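Local structure of bacteriorhodopsin (Nanosalina sp., 6EYU) at residues A[124-127]-A[128-131]; A[208-211]-A[212-216]. The protein probably pumps protons inward across the cell membrane, driven by light absorbed by its covalently bound retinal. All blocks are in the same frame, centred on the assembly; numbering follows the deposited sequence.

Contact 1: A[124-127]-A[128-131]. With RET (retinal), chain D.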
ATOM      1  N   GLN A 124       0.743  -3.444 -21.316  1.00 62.47           N
ATOM      2  CA  GLN A 124      -0.251  -3.977 -22.241  1.00 66.10           C
ATOM      3  C   GLN A 124       0.129  -3.674 -23.687  1.00 65.81           C
ATOM      4  O   GLN A 124      -0.455  -4.227 -24.619  1.00 64.13           O
ATOM      5  CB  GLN A 124      -1.631  -3.390 -21.938  1.00 69.50           C
ATOM      6  CG  GLN A 124      -2.280  -3.946 -20.680  1.00 74.32           C
ATOM      7  CD  GLN A 124      -3.680  -3.409 -20.461  1.00 72.72           C
ATOM      8  OE1 GLN A 124      -4.333  -2.946 -21.396  1.00 76.72           O
ATOM      9  NE2 GLN A 124      -4.147  -3.462 -19.219  1.00 72.68           N
ATOM     10  N   GLY A 125       1.030  -2.714 -23.870  1.00 62.71           N
ATOM     11  CA  GLY A 125       1.266  -2.125 -25.183  1.00 61.42           C
ATOM     12  C   GLY A 125       0.012  -1.493 -25.755  1.00 60.56           C
ATOM     13  O   GLY A 125      -0.200  -1.496 -26.968  1.00 60.85           O
ATOM     14  N   SER A 126      -0.815  -0.938 -24.876  1.00 59.62           N
ATOM     15  CA  SER A 126      -2.093  -0.362 -25.280  1.00 64.70           C
ATOM     16  C   SER A 126      -2.262   1.030 -24.682  1.00 66.05           C
ATOM     17  O   SER A 126      -1.900   1.268 -23.530  1.00 62.56           O
ATOM     18  CB  SER A 126      -3.245  -1.263 -24.826  1.00 66.30           C
ATOM     19  OG  SER A 126      -4.495  -0.730 -25.224  1.00 73.80           O
ATOM     20  N   ILE A 127      -2.854   1.935 -25.455  1.00 67.31           N
ATOM     21  CA  ILE A 127      -2.950   3.333 -25.053  1.00 63.44           C
ATOM     22  C   ILE A 127      -4.219   3.587 -24.245  1.00 64.78           C
ATOM     23  O   ILE A 127      -4.438   4.693 -23.751  1.00 67.07           O
ATOM     24  CB  ILE A 127      -2.947   4.273 -26.273  1.00 62.32           C
ATOM     25  CG1 ILE A 127      -2.580   5.696 -25.845  1.00 62.89           C
ATOM     26  CG2 ILE A 127      -4.310   4.266 -26.950  1.00 60.67           C
ATOM     27  CD1 ILE A 127      -1.142   5.847 -25.399  1.00 64.11           C
ATOM     28  N   THR A 128      -5.071   2.572 -24.146  1.00 65.34           N
ATOM     29  CA  THR A 128      -6.387   2.746 -23.543  1.00 66.91           C
ATOM     30  C   THR A 128      -6.266   3.276 -22.118  1.00 68.17           C
ATOM     31  O   THR A 128      -6.840   4.314 -21.789  1.00 71.95           O
ATOM     32  CB  THR A 128      -7.184   1.428 -23.524  1.00 69.05           C
ATOM     33  OG1 THR A 128      -7.529   1.054 -24.863  1.00 69.91           O
ATOM     34  CG2 THR A 128      -8.455   1.585 -22.700  1.00 68.03           C
ATOM     35  N   PRO A 129      -5.497   2.575 -21.269  1.00 68.06           N
ATOM     36  CA  PRO A 129      -5.391   2.961 -19.864  1.00 65.58           C
ATOM     37  C   PRO A 129      -4.819   4.364 -19.693  1.00 62.66           C
ATOM     38  O   PRO A 129      -5.291   5.126 -18.849  1.00 63.14           O
ATOM     39  CB  PRO A 129      -4.432   1.916 -19.275  1.00 64.42           C
ATOM     40  CG  PRO A 129      -4.416   0.788 -20.252  1.00 65.80           C
ATOM     41  CD  PRO A 129      -4.646   1.418 -21.591  1.00 68.63           C
ATOM     42  N   TYR A 130      -3.877   4.730 -20.557  1.00 64.25           N
ATOM     43  CA  TYR A 130      -3.338   6.085 -20.573  1.00 66.00           C
ATOM     44  C   TYR A 130      -4.468   7.110 -20.569  1.00 69.56           C
ATOM     45  O   TYR A 130      -4.384   8.135 -19.892  1.00 67.02           O
ATOM     46  CB  TYR A 130      -2.450   6.292 -21.802  1.00 65.86           C
ATOM     47  CG  TYR A 130      -2.021   7.728 -22.017  1.00 67.03           C
ATOM     48  CD1 TYR A 130      -2.736   8.563 -22.867  1.00 68.11           C
ATOM     49  CD2 TYR A 130      -0.816   8.194 -21.507  1.00 66.32           C
ATOM     50  CE1 TYR A 130      -2.303   9.848 -23.137  1.00 63.16           C
ATOM     51  CE2 TYR A 130      -0.376   9.477 -21.771  1.00 67.00           C
ATOM     52  CZ  TYR A 130      -1.125  10.301 -22.582  1.00 64.49           C
ATOM     53  OH  TYR A 130      -0.699  11.584 -22.838  1.00 64.87           O
ATOM     54  N   TYR A 131      -5.560   6.783 -21.254  1.00 69.40           N
ATOM     55  CA  TYR A 131      -6.648   7.733 -21.453  1.00 61.31           C
ATOM     56  C   TYR A 131      -7.456   7.906 -20.171  1.00 57.81           C
ATOM     57  O   TYR A 131      -7.824   9.023 -19.806  1.00 55.58           O
ATOM     58  CB  TYR A 131      -7.563   7.265 -22.586  1.00 62.58           C
ATOM     59  CG  TYR A 131      -7.023   7.568 -23.965  1.00 64.97           C
ATOM     60  CD1 TYR A 131      -6.350   8.756 -24.219  1.00 71.79           C
ATOM     61  CD2 TYR A 131      -7.051   6.606 -24.967  1.00 66.47           C
ATOM     62  CE1 TYR A 131      -5.764   8.998 -25.447  1.00 73.83           C
ATOM     63  CE2 TYR A 131      -6.478   6.843 -26.201  1.00 72.40           C
ATOM     64  CZ  TYR A 131      -5.838   8.041 -26.437  1.00 78.78           C
ATOM     65  OH  TYR A 131      -5.280   8.288 -27.670  1.00 84.39           O
TER
HETATM   66  C1  RET D 301       1.466   8.728 -16.625  1.00 64.32           C
HETATM   67  C2  RET D 301       0.733   7.551 -17.276  1.00 66.50           C
HETATM   68  C3  RET D 301      -0.160   8.011 -18.428  1.00 67.46           C
HETATM   69  C4  RET D 301      -1.286   8.894 -17.902  1.00 67.24           C
HETATM   70  C5  RET D 301      -0.749   9.917 -16.901  1.00 63.55           C
HETATM   71  C6  RET D 301       0.487   9.874 -16.330  1.00 66.60           C
HETATM   72  C7  RET D 301       0.888  10.933 -15.425  1.00 64.69           C
HETATM   73  C8  RET D 301       2.098  10.898 -14.799  1.00 65.36           C
HETATM   74  C9  RET D 301       2.420  11.910 -13.825  1.00 63.83           C
HETATM   75  C10 RET D 301       3.663  11.930 -13.200  1.00 62.39           C
HETATM   76  C11 RET D 301       4.106  12.919 -12.294  1.00 61.23           C
HETATM   77  C12 RET D 301       5.360  12.591 -11.791  1.00 57.15           C
HETATM   78  C13 RET D 301       6.047  13.284 -10.770  1.00 60.26           C
HETATM   79  C14 RET D 301       7.304  12.840 -10.339  1.00 65.50           C
HETATM   80  C15 RET D 301       8.041  13.357  -9.278  1.00 68.99           C
HETATM   81  C16 RET D 301       2.079   8.284 -15.296  1.00 67.08           C
HETATM   82  C17 RET D 301       2.557   9.253 -17.559  1.00 61.41           C
HETATM   83  C18 RET D 301      -1.660  11.091 -16.535  1.00 59.91           C
HETATM   84  C19 RET D 301       1.399  13.003 -13.508  1.00 67.31           C
HETATM   85  C20 RET D 301       5.428  14.541 -10.153  1.00 58.25           C
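I127 packs on both tyrosines that follow it, each through a different branch. Its CG2 presses on Y131, reaching CE2 of the ring at 3.4 Å, while CD1 rests 3.9 Å from Y130 CB. CG1 lies trans to the backbone N (chi1 -161°), which carries CD1 to Y130 and leaves CG2 for Y131; a beta-branched residue thus serves both neighbours. I127 and Y130 run side by side in the same direction, whereas Y131 slants across the isoleucine.

Beyond I127, Y130 reaches the retinal, its CD2 coming to 3.2 Å from ring carbon C3 of the chromophore. An aromatic residue suits this place: its ring carbons supply apolar contact to the retinal ring while the phenol OH stays polar. The buried Y130 OH is satisfied by the carbonyl O of P178, and the ring also meets W181 and Y182 of helix 157-183.

Backbone geometry sets these groups in place. Helix 101-124 ends in a Schellman motif whose C-prime residue is G125; its positive phi is readily adopted by glycine, and the chain then passes through S126 and I127 into helix 128-145. In the first turn of that helix, Y131 N bonds to T128 O at 2.8 Å and only weakly to I127 O, at 3.4 Å. P129 fits here because a first turn needs no amide hydrogen from it; its CD lies 3.4 Å from S126 O, and its ring packs on T117 and L120 of helix 101-124.

Further out, Q124 OE1 lies 3.9 Å from P129 CG. Its amide nitrogen, NE2, hydrogen-bonds T60 of the second subunit, so the extended glutamine spans the subunit interface. T128 and Y131 meet a bound monoacylglycerol, so this part of the turn also borders lipid.

Contact 2: A[208-211]-A[212-216]. With RET (retinal), chain D.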
ATOM      1  N   LEU A 208      12.246  17.312 -14.829  1.00 61.77           N
ATOM      2  CA  LEU A 208      10.885  17.667 -14.445  1.00 63.06           C
ATOM      3  C   LEU A 208      10.592  17.226 -13.014  1.00 59.20           C
ATOM      4  O   LEU A 208       9.944  17.950 -12.257  1.00 57.08           O
ATOM      5  CB  LEU A 208       9.873  17.036 -15.405  1.00 67.34           C
ATOM      6  CG  LEU A 208       9.749  17.722 -16.768  1.00 70.18           C
ATOM      7  CD1 LEU A 208       8.922  16.876 -17.723  1.00 69.52           C
ATOM      8  CD2 LEU A 208       9.144  19.110 -16.618  1.00 72.91           C
ATOM      9  N   PRO A 209      11.078  16.033 -12.636  1.00 62.55           N
ATOM     10  CA  PRO A 209      10.921  15.602 -11.251  1.00 60.77           C
ATOM     11  C   PRO A 209      11.769  16.405 -10.268  1.00 60.48           C
ATOM     12  O   PRO A 209      11.376  16.577  -9.115  1.00 57.01           O
ATOM     13  CB  PRO A 209      11.378  14.145 -11.290  1.00 60.87           C
ATOM     14  CG  PRO A 209      11.041  13.693 -12.667  1.00 65.48           C
ATOM     15  CD  PRO A 209      11.241  14.891 -13.553  1.00 65.91           C
ATOM     16  N   PHE A 210      12.912  16.904 -10.726  1.00 65.50           N
ATOM     17  CA  PHE A 210      13.727  17.797  -9.911  1.00 63.25           C
ATOM     18  C   PHE A 210      12.892  18.976  -9.424  1.00 62.95           C
ATOM     19  O   PHE A 210      12.967  19.359  -8.255  1.00 58.74           O
ATOM     20  CB  PHE A 210      14.931  18.307 -10.706  1.00 65.59           C
ATOM     21  CG  PHE A 210      15.836  19.211  -9.916  1.00 65.70           C
ATOM     22  CD1 PHE A 210      16.668  18.693  -8.936  1.00 62.51           C
ATOM     23  CD2 PHE A 210      15.750  20.587 -10.054  1.00 67.74           C
ATOM     24  CE1 PHE A 210      17.437  19.527  -8.147  1.00 66.30           C
ATOM     25  CE2 PHE A 210      16.533  21.425  -9.283  1.00 68.73           C
ATOM     26  CZ  PHE A 210      17.377  20.895  -8.327  1.00 69.38           C
ATOM     27  N   PHE A 211      12.028  19.484 -10.296  1.00 67.47           N
ATOM     28  CA  PHE A 211      11.242  20.671  -9.984  1.00 63.33           C
ATOM     29  C   PHE A 211      10.007  20.316  -9.160  1.00 61.95           C
ATOM     30  O   PHE A 211       9.483  21.154  -8.424  1.00 65.86           O
ATOM     31  CB  PHE A 211      10.830  21.393 -11.269  1.00 64.25           C
ATOM     32  CG  PHE A 211      11.901  22.284 -11.831  1.00 64.76           C
ATOM     33  CD1 PHE A 211      12.105  23.552 -11.311  1.00 66.52           C
ATOM     34  CD2 PHE A 211      12.808  21.794 -12.757  1.00 65.75           C
ATOM     35  CE1 PHE A 211      13.159  24.334 -11.744  1.00 64.30           C
ATOM     36  CE2 PHE A 211      13.853  22.579 -13.209  1.00 67.71           C
ATOM     37  CZ  PHE A 211      14.029  23.850 -12.700  1.00 66.89           C
ATOM     38  N   CYS A 212       9.606  19.048  -9.204  1.00 61.52           N
ATOM     39  CA  CYS A 212       8.364  18.619  -8.562  1.00 65.18           C
ATOM     40  C   CYS A 212       8.624  17.991  -7.193  1.00 68.67           C
ATOM     41  O   CYS A 212       7.692  17.726  -6.436  1.00 64.77           O
ATOM     42  CB  CYS A 212       7.618  17.626  -9.453  1.00 65.46           C
ATOM     43  SG  CYS A 212       7.114  18.298 -11.054  1.00 73.81           S
ATOM     44  N   LYS A 213       9.890  17.707  -6.907  1.00 67.75           N
ATOM     45  CA  LYS A 213      10.280  17.073  -5.652  1.00 63.64           C
ATOM     46  C   LYS A 213      11.303  17.941  -4.909  1.00 60.02           C
ATOM     47  O   LYS A 213      10.981  18.564  -3.898  1.00 53.89           O
ATOM     48  CB  LYS A 213      10.857  15.683  -5.928  1.00 66.86           C
ATOM     49  CG  LYS A 213       9.782  14.769  -6.523  1.00 69.05           C
ATOM     50  CD  LYS A 213      10.326  13.367  -6.804  1.00 63.07           C
ATOM     51  CE  LYS A 213       9.226  12.461  -7.366  1.00 67.20           C
ATOM     52  NZ  LYS A 213       9.084  12.693  -8.811  1.00 69.47           N
ATOM     53  N   GLN A 214      12.530  17.983  -5.421  1.00 61.41           N
ATOM     54  CA  GLN A 214      13.613  18.696  -4.749  1.00 65.69           C
ATOM     55  C   GLN A 214      13.242  20.160  -4.533  1.00 63.07           C
ATOM     56  O   GLN A 214      13.208  20.641  -3.400  1.00 63.20           O
ATOM     57  CB  GLN A 214      14.903  18.602  -5.567  1.00 67.70           C
ATOM     58  CG  GLN A 214      15.761  17.392  -5.235  1.00 72.30           C
ATOM     59  CD  GLN A 214      15.664  16.303  -6.286  1.00 76.23           C
ATOM     60  OE1 GLN A 214      16.678  15.784  -6.753  1.00 82.62           O
ATOM     61  NE2 GLN A 214      14.441  15.931  -6.642  1.00 71.39           N
ATOM     62  N   VAL A 215      12.906  20.846  -5.620  1.00 64.81           N
ATOM     63  CA  VAL A 215      12.552  22.260  -5.558  1.00 66.73           C
ATOM     64  C   VAL A 215      11.263  22.459  -4.768  1.00 65.64           C
ATOM     65  O   VAL A 215      11.137  23.408  -3.996  1.00 67.13           O
ATOM     66  CB  VAL A 215      12.365  22.848  -6.969  1.00 72.48           C
ATOM     67  CG1 VAL A 215      11.855  24.279  -6.884  1.00 74.89           C
ATOM     68  CG2 VAL A 215      13.670  22.785  -7.747  1.00 70.32           C
ATOM     69  N   TYR A 216      10.315  21.545  -4.953  1.00 58.30           N
ATOM     70  CA  TYR A 216       8.957  21.735  -4.458  1.00 56.42           C
ATOM     71  C   TYR A 216       8.926  21.664  -2.935  1.00 54.42           C
ATOM     72  O   TYR A 216       8.215  22.429  -2.283  1.00 59.94           O
ATOM     73  CB  TYR A 216       8.028  20.671  -5.048  1.00 59.67           C
ATOM     74  CG  TYR A 216       6.721  20.512  -4.303  1.00 57.22           C
ATOM     75  CD1 TYR A 216       5.751  21.504  -4.354  1.00 59.35           C
ATOM     76  CD2 TYR A 216       6.377  19.294  -3.730  1.00 57.02           C
ATOM     77  CE1 TYR A 216       4.510  21.323  -3.774  1.00 62.98           C
ATOM     78  CE2 TYR A 216       5.137  19.101  -3.150  1.00 60.32           C
ATOM     79  CZ  TYR A 216       4.209  20.120  -3.170  1.00 61.03           C
ATOM     80  OH  TYR A 216       2.981  19.939  -2.577  1.00 65.77           O
TER
HETATM   81  C1  RET D 301       1.466   8.728 -16.625  1.00 64.32           C
HETATM   82  C2  RET D 301       0.733   7.551 -17.276  1.00 66.50           C
HETATM   83  C3  RET D 301      -0.160   8.011 -18.428  1.00 67.46           C
HETATM   84  C4  RET D 301      -1.286   8.894 -17.902  1.00 67.24           C
HETATM   85  C5  RET D 301      -0.749   9.917 -16.901  1.00 63.55           C
HETATM   86  C6  RET D 301       0.487   9.874 -16.330  1.00 66.60           C
HETATM   87  C7  RET D 301       0.888  10.933 -15.425  1.00 64.69           C
HETATM   88  C8  RET D 301       2.098  10.898 -14.799  1.00 65.36           C
HETATM   89  C9  RET D 301       2.420  11.910 -13.825  1.00 63.83           C
HETATM   90  C10 RET D 301       3.663  11.930 -13.200  1.00 62.39           C
HETATM   91  C11 RET D 301       4.106  12.919 -12.294  1.00 61.23           C
HETATM   92  C12 RET D 301       5.360  12.591 -11.791  1.00 57.15           C
HETATM   93  C13 RET D 301       6.047  13.284 -10.770  1.00 60.26           C
HETATM   94  C14 RET D 301       7.304  12.840 -10.339  1.00 65.50           C
HETATM   95  C15 RET D 301       8.041  13.357  -9.278  1.00 68.99           C
HETATM   96  C16 RET D 301       2.079   8.284 -15.296  1.00 67.08           C
HETATM   97  C17 RET D 301       2.557   9.253 -17.559  1.00 61.41           C
HETATM   98  C18 RET D 301      -1.660  11.091 -16.535  1.00 59.91           C
HETATM   99  C19 RET D 301       1.399  13.003 -13.508  1.00 67.31           C
HETATM  100  C20 RET D 301       5.428  14.541 -10.153  1.00 58.25           C
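P209 O receives two backbone amides, C212 N at 3.0 Å and K213 N at 2.9 Å, the second bond weak because it is strongly bent (125°). C212 N approaches from above the carbonyl plane. The next carbonyl, F210 O, instead takes V215 N five residues on, at 3.0 Å and almost straight (176°). This is the pi-type bond of a widened turn, just after the kink where P209, lacking an amide hydrogen, interrupts the helix.

The widened turn carries K213, whose NZ is covalently joined to retinal C15 at 1.3 Å, the Schiff-base linkage of the rhodopsin family. A lysine suits the place by its length: the chain stays extended until a final bend (chi4 82°) sets NZ 3.7 Å from P209 CB. C212 CB lies 3.8 Å from the retinal methyl C20, a fit that a small residue allows.

Facing away from the chromophore, F210 crosses V215 at about a right angle, with CE2 3.5 Å from CG2. F211 runs beside V215 and reaches the same methyl from CD1. F210 also borders bound lipid.

Y20 of helix 14-38 and Y59 of helix 42-63 pack on P209, while Y177 of helix 157-183 touches P209 and C212. K213 touches S80 and I84 of helix 72-93 and I51, V52 and S55 of helix 42-63.

Overall arrangement
Both contacts touch the same retinal, but at opposite ends: contact 1 meets its ring, contact 2 its Schiff-base carbon. Their centres lie about 27 Å apart, and their nearest atoms about 12 Å. Contact 2 sits deep in the bundle, its centre about 7 Å from the centre of the chain, wholly within helix 198-230 and untouched by other subunits. The centre of contact 1 lies about 21 Å from that point, where helix 101-124 passes into helix 128-145, beside the second subunit and lipid. Chemistry follows place: contact 2 relies on rearranged helix bonds and a covalent link, contact 1 on aliphatic-aromatic packing and a polar subunit interface. Helix 157-183 packs against both.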